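PDB 4Z0C: toll-like receptor 13 from Mus musculus, which recognises bacterial 23S ribosomal RNA as an innate immune receptor and signals through MYD88 and TRAF6 to activate NF-kappa-B. Local coordinates for residues L194-L199 against V220-L225; F367-F372 against E390-A395; S633-N638 against F655-G660. All blocks are in the same frame, centred on the assembly; numbering follows the deposited sequence.

Contact 1: residues L194-L199 against V220-L225; sequences LNFSAL and VYLKTL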
# COMPACT_ATOMS: atom_id res chain seq x y z
N LEU A 194 21.82 -39.44 -28.56
CA LEU A 194 22.36 -39.58 -27.22
C LEU A 194 23.36 -40.73 -27.18
O LEU A 194 23.38 -41.52 -26.23
CB LEU A 194 21.24 -39.79 -26.19
CG LEU A 194 20.53 -38.52 -25.71
CD1 LEU A 194 19.36 -38.84 -24.79
CD2 LEU A 194 21.50 -37.60 -25.02
N ASN A 195 24.19 -40.82 -28.21
CA ASN A 195 25.17 -41.90 -28.34
C ASN A 195 26.53 -41.49 -27.77
O ASN A 195 27.29 -40.76 -28.42
CB ASN A 195 25.30 -42.28 -29.83
CG ASN A 195 26.30 -43.40 -30.08
OD1 ASN A 195 26.88 -43.96 -29.14
ND2 ASN A 195 26.53 -43.70 -31.35
N PHE A 196 26.86 -41.96 -26.57
CA PHE A 196 28.12 -41.55 -25.94
C PHE A 196 29.28 -42.57 -26.06
O PHE A 196 30.17 -42.58 -25.22
CB PHE A 196 27.90 -41.21 -24.45
CG PHE A 196 27.24 -39.89 -24.21
CD1 PHE A 196 25.87 -39.75 -24.33
CD2 PHE A 196 27.98 -38.78 -23.85
CE1 PHE A 196 25.25 -38.53 -24.09
CE2 PHE A 196 27.37 -37.55 -23.62
CZ PHE A 196 25.99 -37.43 -23.75
N SER A 197 29.26 -43.42 -27.08
CA SER A 197 30.32 -44.42 -27.31
C SER A 197 31.74 -43.87 -27.23
O SER A 197 32.54 -44.28 -26.39
CB SER A 197 30.14 -45.06 -28.69
OG SER A 197 29.01 -45.93 -28.69
N ALA A 198 32.04 -42.89 -28.08
CA ALA A 198 33.39 -42.34 -28.20
C ALA A 198 33.76 -41.36 -27.09
O ALA A 198 34.83 -40.73 -27.12
CB ALA A 198 33.56 -41.69 -29.55
N LEU A 199 32.88 -41.21 -26.11
CA LEU A 199 33.12 -40.27 -25.02
C LEU A 199 33.13 -41.00 -23.67
O LEU A 199 32.10 -41.42 -23.19
CB LEU A 199 32.07 -39.16 -25.03
CG LEU A 199 32.26 -38.11 -23.93
CD1 LEU A 199 33.62 -37.44 -24.08
CD2 LEU A 199 31.13 -37.08 -23.94
N VAL A 220 20.61 -44.13 -28.79
CA VAL A 220 21.00 -43.90 -27.40
C VAL A 220 22.00 -44.92 -26.90
O VAL A 220 21.79 -46.12 -27.03
CB VAL A 220 19.78 -43.99 -26.46
CG1 VAL A 220 20.20 -43.67 -25.04
CG2 VAL A 220 18.67 -43.06 -26.92
N TYR A 221 23.11 -44.46 -26.33
CA TYR A 221 24.10 -45.38 -25.81
C TYR A 221 24.80 -44.81 -24.60
O TYR A 221 25.58 -43.86 -24.72
CB TYR A 221 25.14 -45.73 -26.89
CG TYR A 221 26.10 -46.82 -26.48
CD1 TYR A 221 25.77 -48.17 -26.65
CD2 TYR A 221 27.35 -46.52 -25.93
CE1 TYR A 221 26.64 -49.18 -26.28
CE2 TYR A 221 28.23 -47.52 -25.56
CZ TYR A 221 27.87 -48.85 -25.74
OH TYR A 221 28.74 -49.86 -25.37
N LEU A 222 24.58 -45.45 -23.45
CA LEU A 222 25.03 -44.89 -22.17
C LEU A 222 25.91 -45.83 -21.33
O LEU A 222 26.21 -45.51 -20.18
CB LEU A 222 23.81 -44.44 -21.35
CG LEU A 222 22.80 -43.45 -21.96
CD1 LEU A 222 21.66 -43.22 -20.99
CD2 LEU A 222 23.45 -42.12 -22.36
N LYS A 223 26.29 -46.98 -21.90
CA LYS A 223 27.18 -47.96 -21.23
C LYS A 223 28.42 -47.30 -20.66
O LYS A 223 28.86 -47.59 -19.54
CB LYS A 223 27.63 -49.02 -22.24
CG LYS A 223 29.03 -49.60 -21.98
CD LYS A 223 28.98 -50.93 -21.25
CE LYS A 223 30.03 -51.88 -21.79
NZ LYS A 223 29.50 -53.26 -22.02
N THR A 224 28.93 -46.37 -21.44
CA THR A 224 30.13 -45.65 -21.13
C THR A 224 30.00 -44.67 -19.92
O THR A 224 30.99 -44.03 -19.53
CB THR A 224 30.58 -44.92 -22.40
OG1 THR A 224 32.00 -44.89 -22.47
CG2 THR A 224 30.06 -43.53 -22.40
N LEU A 225 28.80 -44.55 -19.36
CA LEU A 225 28.60 -43.78 -18.12
C LEU A 225 28.16 -44.69 -16.97
O LEU A 225 26.99 -44.67 -16.55
CB LEU A 225 27.56 -42.67 -18.32
CG LEU A 225 27.51 -41.91 -19.64
CD1 LEU A 225 26.40 -40.87 -19.58
CD2 LEU A 225 28.82 -41.24 -19.94
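Leu194 and Asn195 run parallel to Val220 and Tyr221 as a pair of very short strands, in which Leu194 O accepts from Tyr221 N (3.0 Å) and Tyr221 O accepts in turn from Phe196 N (2.9 Å). Beyond the strands both chains fold into type I turns, Phe196 to Leu199 and Leu222 to Leu225.

On the face that carries Asn195 and Tyr221, the asparagine reaches over the root of the tyrosine, OD1 lying 3.4 Å from Tyr221 CB, with amide and ring planes 70° apart. With CG anti to the backbone N (chi1 180°), Asn195 swings OD1 forward over the following residues and closes an Asx turn: OD1 takes the backbone N-H of Ser197 from above the amide plane and the Ser197 hydroxyl on an in-plane lone pair. These two bonds fix the amide, and Ser197 OG then rests 3.3 Å from Tyr221 CD2. The ring of Tyr221 also meets that of His247.

The two segments belong to LRR 7 and LRR 8 of the leucine-rich-repeat ectodomain, and their pairing forms a two-stranded sheet distinct from the long run of parallel strands to which 183-185 and 206-208 belong.

On the face of Leu194 and Val220, CB of the leucine approaches the CG1 branch of the valine, while Ala209 also touches Leu194. Leu222 sends its CD2 methyl to Phe196 CD1 (3.9 Å), meeting the ring at a slant. Thr224 sets its CG2 methyl against Phe196 CB (3.8 Å), although the placement of its branches, with chi1 off any staggered position, looks strained and is doubtful.

Contact 2: residues F367-F372 against E390-A395; sequences FPDFAF and ELNNLA. With NAG (2-acetamido-2-deoxy-beta-D-glucopyranose), chain Q.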
# COMPACT_ATOMS: atom_id res chain seq x y z
N PHE A 367 -11.23 -30.05 2.12
CA PHE A 367 -10.78 -31.42 2.27
C PHE A 367 -11.73 -32.07 3.24
O PHE A 367 -12.17 -31.44 4.20
CB PHE A 367 -9.37 -31.46 2.86
CG PHE A 367 -8.35 -30.76 2.03
CD1 PHE A 367 -7.73 -31.42 0.98
CD2 PHE A 367 -8.01 -29.45 2.29
CE1 PHE A 367 -6.79 -30.78 0.20
CE2 PHE A 367 -7.07 -28.81 1.51
CZ PHE A 367 -6.45 -29.48 0.47
N PRO A 368 -12.06 -33.34 2.99
CA PRO A 368 -12.97 -34.06 3.88
C PRO A 368 -12.31 -34.45 5.19
O PRO A 368 -11.08 -34.44 5.29
CB PRO A 368 -13.35 -35.30 3.06
CG PRO A 368 -12.22 -35.49 2.13
CD PRO A 368 -11.72 -34.12 1.79
N ASP A 369 -13.14 -34.81 6.16
CA ASP A 369 -12.70 -35.26 7.48
C ASP A 369 -11.70 -36.42 7.36
O ASP A 369 -11.89 -37.33 6.56
CB ASP A 369 -13.90 -35.72 8.30
CG ASP A 369 -14.93 -34.63 8.47
OD1 ASP A 369 -14.59 -33.44 8.26
OD2 ASP A 369 -16.10 -34.96 8.78
N PHE A 370 -10.65 -36.34 8.17
CA PHE A 370 -9.60 -37.36 8.26
C PHE A 370 -8.80 -37.59 6.98
O PHE A 370 -8.06 -38.55 6.89
CB PHE A 370 -10.18 -38.68 8.79
CG PHE A 370 -11.07 -38.51 9.98
CD1 PHE A 370 -10.53 -38.36 11.24
CD2 PHE A 370 -12.45 -38.45 9.83
CE1 PHE A 370 -11.36 -38.17 12.35
CE2 PHE A 370 -13.29 -38.27 10.93
CZ PHE A 370 -12.74 -38.13 12.19
N ALA A 371 -8.90 -36.68 6.01
CA ALA A 371 -8.18 -36.81 4.74
C ALA A 371 -6.69 -37.05 4.91
O ALA A 371 -6.12 -37.89 4.22
CB ALA A 371 -8.40 -35.58 3.86
N PHE A 372 -6.05 -36.30 5.80
CA PHE A 372 -4.61 -36.43 5.98
C PHE A 372 -4.23 -37.39 7.11
O PHE A 372 -3.05 -37.69 7.31
CB PHE A 372 -3.98 -35.05 6.22
CG PHE A 372 -4.10 -34.13 5.04
CD1 PHE A 372 -3.20 -34.19 4.00
CD2 PHE A 372 -5.13 -33.21 4.97
CE1 PHE A 372 -3.31 -33.36 2.91
CE2 PHE A 372 -5.26 -32.37 3.88
CZ PHE A 372 -4.35 -32.44 2.85
N GLU A 390 -11.74 -21.49 4.04
CA GLU A 390 -11.90 -21.94 5.42
C GLU A 390 -11.22 -23.29 5.66
O GLU A 390 -11.20 -24.15 4.79
CB GLU A 390 -13.40 -22.05 5.75
CG GLU A 390 -13.90 -20.97 6.70
CD GLU A 390 -15.40 -21.01 6.92
OE1 GLU A 390 -15.83 -21.23 8.07
OE2 GLU A 390 -16.16 -20.82 5.94
N LEU A 391 -10.68 -23.47 6.86
CA LEU A 391 -10.06 -24.74 7.22
C LEU A 391 -11.03 -25.75 7.83
O LEU A 391 -11.60 -25.50 8.89
CB LEU A 391 -8.94 -24.48 8.22
CG LEU A 391 -7.76 -23.78 7.58
CD1 LEU A 391 -6.69 -23.50 8.64
CD2 LEU A 391 -7.23 -24.65 6.44
N ASN A 392 -11.19 -26.90 7.19
CA ASN A 392 -11.90 -28.01 7.83
C ASN A 392 -10.97 -28.69 8.80
O ASN A 392 -10.16 -29.53 8.40
CB ASN A 392 -12.41 -29.04 6.82
CG ASN A 392 -13.03 -30.27 7.51
OD1 ASN A 392 -13.45 -30.19 8.68
ND2 ASN A 392 -13.03 -31.41 6.82
N ASN A 393 -11.12 -28.37 10.08
CA ASN A 393 -10.20 -28.81 11.14
C ASN A 393 -9.99 -30.32 11.21
O ASN A 393 -8.90 -30.79 11.57
CB ASN A 393 -10.69 -28.28 12.48
CG ASN A 393 -11.02 -26.80 12.42
OD1 ASN A 393 -10.52 -26.08 11.55
ND2 ASN A 393 -11.87 -26.34 13.33
N LEU A 394 -11.03 -31.07 10.87
CA LEU A 394 -11.00 -32.53 10.94
C LEU A 394 -10.20 -33.21 9.83
O LEU A 394 -9.87 -34.39 9.94
CB LEU A 394 -12.42 -33.11 10.97
CG LEU A 394 -13.19 -32.96 12.29
CD1 LEU A 394 -14.54 -33.60 12.13
CD2 LEU A 394 -12.42 -33.62 13.42
N ALA A 395 -9.89 -32.47 8.76
CA ALA A 395 -9.05 -33.02 7.70
C ALA A 395 -7.61 -33.25 8.17
O ALA A 395 -6.89 -34.07 7.60
CB ALA A 395 -9.06 -32.12 6.48
C1 NAG Q . -10.91 -42.35 6.33
C2 NAG Q . -10.65 -42.52 7.84
C3 NAG Q . -11.94 -42.82 8.62
C4 NAG Q . -13.05 -41.84 8.21
C5 NAG Q . -13.20 -41.91 6.69
C6 NAG Q . -14.39 -41.14 6.13
C7 NAG Q . -8.49 -43.37 8.71
C8 NAG Q . -7.76 -44.63 9.11
N2 NAG Q . -9.65 -43.56 8.08
O3 NAG Q . -11.71 -42.74 10.01
O4 NAG Q . -14.26 -42.14 8.86
O5 NAG Q . -11.98 -41.44 6.14
O6 NAG Q . -14.15 -39.75 6.12
O7 NAG Q . -8.01 -42.26 8.96
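Asn392 reaches from LRR 15 to the type II turn Pro368-Ala371 of LRR 14, joining adjacent coils of the leucine-rich-repeat solenoid through its side-chain amide. Its CG stands anti to the backbone N (chi1 174°), which carries ND2 across to the other coil, where it donates to Phe367 O (2.8 Å, nearly straight at 176°) and to Asp369 OD1 (2.9 Å). Both acceptors lie close to the amide plane, so the pair of bonds holds that group against rotation. Asp369 turns its CG beside its own backbone N (chi1 -58°); its side chain crosses that of Asn392 at about a right angle and slants across Leu394, whose CD1 touches Asp369 CG.

The main chain adds a bond from Phe370 N to Leu394 O. Ala395 fits its methyl against Phe367 CB (3.7 Å) and Pro368 O. Phe367 and Phe372 are buried, with Phe372 CE2 over a face of the Phe367 ring, toward its rim; Phe364 and Trp348 extend this aromatic cluster. Phe370 instead packs against the attached sugar, NAG C4 coming obliquely to CD2 (3.8 Å). Ala395 O receives Phe372 N at 3.0 Å and also lies in the plane of the Phe372 ring, 3.3 Å from CD2.

Contact 3: residues S633-N638 against F655-G660; sequences SLRFNN and FFDVYG. With nucleotides of chain C.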
# COMPACT_ATOMS: atom_id res chain seq x y z
N SER A 633 25.98 6.95 7.36
CA SER A 633 25.63 7.30 6.00
C SER A 633 24.66 8.45 5.87
O SER A 633 23.58 8.44 6.46
CB SER A 633 25.11 6.10 5.22
OG SER A 633 24.86 6.49 3.88
N LEU A 634 25.05 9.43 5.08
CA LEU A 634 24.25 10.61 4.82
C LEU A 634 24.10 10.70 3.30
O LEU A 634 23.95 11.78 2.73
CB LEU A 634 24.95 11.85 5.40
CG LEU A 634 25.02 11.89 6.93
CD1 LEU A 634 26.09 12.86 7.40
CD2 LEU A 634 23.69 12.30 7.52
N ARG A 635 24.19 9.55 2.65
CA ARG A 635 24.02 9.43 1.21
C ARG A 635 22.69 10.04 0.75
O ARG A 635 21.67 9.83 1.39
CB ARG A 635 24.05 7.95 0.85
CG ARG A 635 24.05 7.63 -0.62
CD ARG A 635 25.25 6.78 -0.87
NE ARG A 635 24.90 5.53 -1.51
CZ ARG A 635 25.77 4.55 -1.73
NH1 ARG A 635 27.04 4.69 -1.36
NH2 ARG A 635 25.37 3.44 -2.32
N PHE A 636 22.72 10.79 -0.35
CA PHE A 636 21.53 11.38 -0.96
C PHE A 636 20.79 12.38 -0.06
O PHE A 636 19.60 12.25 0.20
CB PHE A 636 20.57 10.29 -1.48
CG PHE A 636 21.17 9.42 -2.56
CD1 PHE A 636 21.87 9.98 -3.62
CD2 PHE A 636 21.04 8.04 -2.50
CE1 PHE A 636 22.42 9.19 -4.61
CE2 PHE A 636 21.61 7.23 -3.48
CZ PHE A 636 22.29 7.81 -4.54
N ASN A 637 21.51 13.39 0.41
CA ASN A 637 20.89 14.52 1.08
C ASN A 637 21.30 15.79 0.36
O ASN A 637 21.83 15.73 -0.75
CB ASN A 637 21.26 14.57 2.55
CG ASN A 637 20.55 13.51 3.35
OD1 ASN A 637 19.36 13.63 3.68
ND2 ASN A 637 21.27 12.44 3.68
N ASN A 638 21.05 16.94 0.99
CA ASN A 638 21.41 18.24 0.43
C ASN A 638 22.44 18.98 1.27
O ASN A 638 22.41 20.20 1.35
CB ASN A 638 20.17 19.10 0.22
CG ASN A 638 19.30 18.59 -0.93
OD1 ASN A 638 19.80 17.86 -1.81
ND2 ASN A 638 18.02 18.95 -0.93
N PHE A 655 33.62 4.24 7.97
CA PHE A 655 32.89 4.41 6.72
C PHE A 655 31.95 5.59 6.93
O PHE A 655 31.09 5.55 7.80
CB PHE A 655 32.09 3.14 6.44
CG PHE A 655 31.52 3.07 5.05
CD1 PHE A 655 30.24 3.55 4.79
CD2 PHE A 655 32.24 2.49 4.01
CE1 PHE A 655 29.70 3.47 3.51
CE2 PHE A 655 31.70 2.41 2.73
CZ PHE A 655 30.44 2.89 2.48
N PHE A 656 32.12 6.64 6.13
CA PHE A 656 31.35 7.88 6.26
C PHE A 656 30.93 8.29 4.87
O PHE A 656 31.78 8.61 4.03
CB PHE A 656 32.18 8.98 6.92
CG PHE A 656 31.50 10.33 6.93
CD1 PHE A 656 30.48 10.59 7.83
CD2 PHE A 656 31.92 11.34 6.08
CE1 PHE A 656 29.86 11.84 7.87
CE2 PHE A 656 31.31 12.58 6.11
CZ PHE A 656 30.27 12.84 7.01
N ASP A 657 29.62 8.25 4.62
CA ASP A 657 29.10 8.29 3.27
C ASP A 657 28.36 9.57 3.06
O ASP A 657 27.30 9.80 3.66
CB ASP A 657 28.17 7.09 3.04
CG ASP A 657 27.77 6.93 1.59
OD1 ASP A 657 27.86 7.92 0.82
OD2 ASP A 657 27.34 5.82 1.24
N VAL A 658 28.89 10.41 2.18
CA VAL A 658 28.31 11.71 1.91
C VAL A 658 28.20 11.91 0.40
O VAL A 658 28.15 13.03 -0.12
CB VAL A 658 29.10 12.81 2.66
CG1 VAL A 658 30.44 13.09 1.97
CG2 VAL A 658 28.26 14.06 2.83
N TYR A 659 28.17 10.78 -0.29
CA TYR A 659 27.87 10.71 -1.72
C TYR A 659 26.44 11.21 -2.00
O TYR A 659 25.57 11.10 -1.15
CB TYR A 659 28.04 9.26 -2.17
CG TYR A 659 27.61 8.95 -3.58
CD1 TYR A 659 28.28 9.50 -4.68
CD2 TYR A 659 26.57 8.04 -3.83
CE1 TYR A 659 27.89 9.20 -5.97
CE2 TYR A 659 26.18 7.73 -5.12
CZ TYR A 659 26.84 8.31 -6.19
OH TYR A 659 26.45 8.00 -7.46
N GLY A 660 26.23 11.76 -3.19
CA GLY A 660 24.92 12.26 -3.57
C GLY A 660 24.51 13.52 -2.83
O GLY A 660 23.31 13.79 -2.71
P G C 8 22.47 3.38 -4.62
OP1 G C 8 23.31 3.61 -5.83
OP2 G C 8 22.93 3.75 -3.25
O5' G C 8 21.13 4.18 -4.92
C5' G C 8 20.34 3.82 -6.05
C4' G C 8 19.07 4.61 -6.14
O4' G C 8 18.17 4.24 -5.06
C3' G C 8 19.24 6.13 -6.05
O3' G C 8 18.55 6.77 -7.12
C2' G C 8 18.59 6.50 -4.73
O2' G C 8 17.96 7.76 -4.72
C1' G C 8 17.57 5.39 -4.54
N9 G C 8 17.21 5.21 -3.14
C8 G C 8 15.94 5.32 -2.64
N7 G C 8 15.91 5.20 -1.34
C5 G C 8 17.24 5.04 -0.95
C6 G C 8 17.82 4.86 0.34
O6 G C 8 17.26 4.81 1.44
N1 G C 8 19.20 4.73 0.27
C2 G C 8 19.93 4.78 -0.88
N2 G C 8 21.26 4.65 -0.74
N3 G C 8 19.40 4.95 -2.09
C4 G C 8 18.06 5.07 -2.06
P A C 7 24.98 -0.47 -2.19
OP1 A C 7 25.37 -0.11 -3.58
OP2 A C 7 25.42 0.36 -1.05
O5' A C 7 23.39 -0.57 -2.15
C5' A C 7 22.65 -1.03 -3.27
C4' A C 7 21.38 -0.24 -3.43
O4' A C 7 20.45 -0.55 -2.36
C3' A C 7 21.52 1.27 -3.36
O3' A C 7 22.01 1.84 -4.57
C2' A C 7 20.10 1.72 -2.98
O2' A C 7 19.25 1.70 -4.12
C1' A C 7 19.67 0.59 -2.04
N9 A C 7 19.90 0.95 -0.63
C8 A C 7 21.12 1.01 -0.00
N7 A C 7 21.05 1.34 1.26
C5 A C 7 19.69 1.53 1.48
C6 A C 7 18.97 1.92 2.63
N6 A C 7 19.57 2.17 3.79
N1 A C 7 17.61 2.03 2.53
C2 A C 7 17.03 1.77 1.35
N3 A C 7 17.61 1.40 0.20
C4 A C 7 18.96 1.30 0.32
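Ser633 pairs with Asp657 in parallel register, and two main-chain bonds join the segments: Leu634 N donates to Asp657 O (2.7 Å) and, after the strands, Phe636 N donates to Tyr659 O. The CA of Arg635 also closes on Tyr659 O, as a CA-H...O contact.

The charged interactions centre on Arg635. Its CG is anti to the backbone N (chi1 -173°), and further bends at chi2 and chi3 bring the guanidinium between protein and RNA. NH1 forms a salt bridge with Asp657 OD2 (2.9 Å), weak as a hydrogen bond, its N-H...O angle only 123°. NH2 binds OP2 of G8 of chain C at 2.6 Å, and NE adds a weak bond to the same oxygen, which lies at the guanidinium edge. Asp657 OD1 meanwhile accepts from Tyr659 N in an Asx turn, so the carboxylate that steadies the arginine is itself tethered.

Apolar and aromatic packing completes the contact. Phe636 and Tyr659 lie side by side pointing the same way, their centroids 5.7 Å apart and planes at 54°, while Arg635 CD comes to the tyrosine edge, 3.5 Å from CD2. Arg635 CG lies over one face of Phe636 and O2' of G8 of chain C over the opposite one, both toward the rim, with Phe636 CE2 3.3 Å from G8 C2'. Leu634 CD1 also meets Phe656 CE1 obliquely. Arg590 of the second subunit also packs on Phe636, placing this RNA-binding site, where LRR 25 joins the last strand of the ectodomain solenoid, beside the dimer interface.

Overall arrangement
The three contacts follow one another along the chain, each joining consecutive turns of the same solenoid. Many repeats separate them: the centres of contacts 1 and 2 are 51 Å from each other, those of contacts 2 and 3 56 Å, and those of contacts 1 and 3 60 Å. Contact 3 lies across the chain's centre from the other two. It alone touches the RNA and the second subunit; the nearest atoms of contact 2 and contact 1 are about 17 Å and 26 Å from the nucleic acid. Contact 2 instead borders an attached sugar, and in contact 1 the side chain of Leu194 is about 13 Å from one.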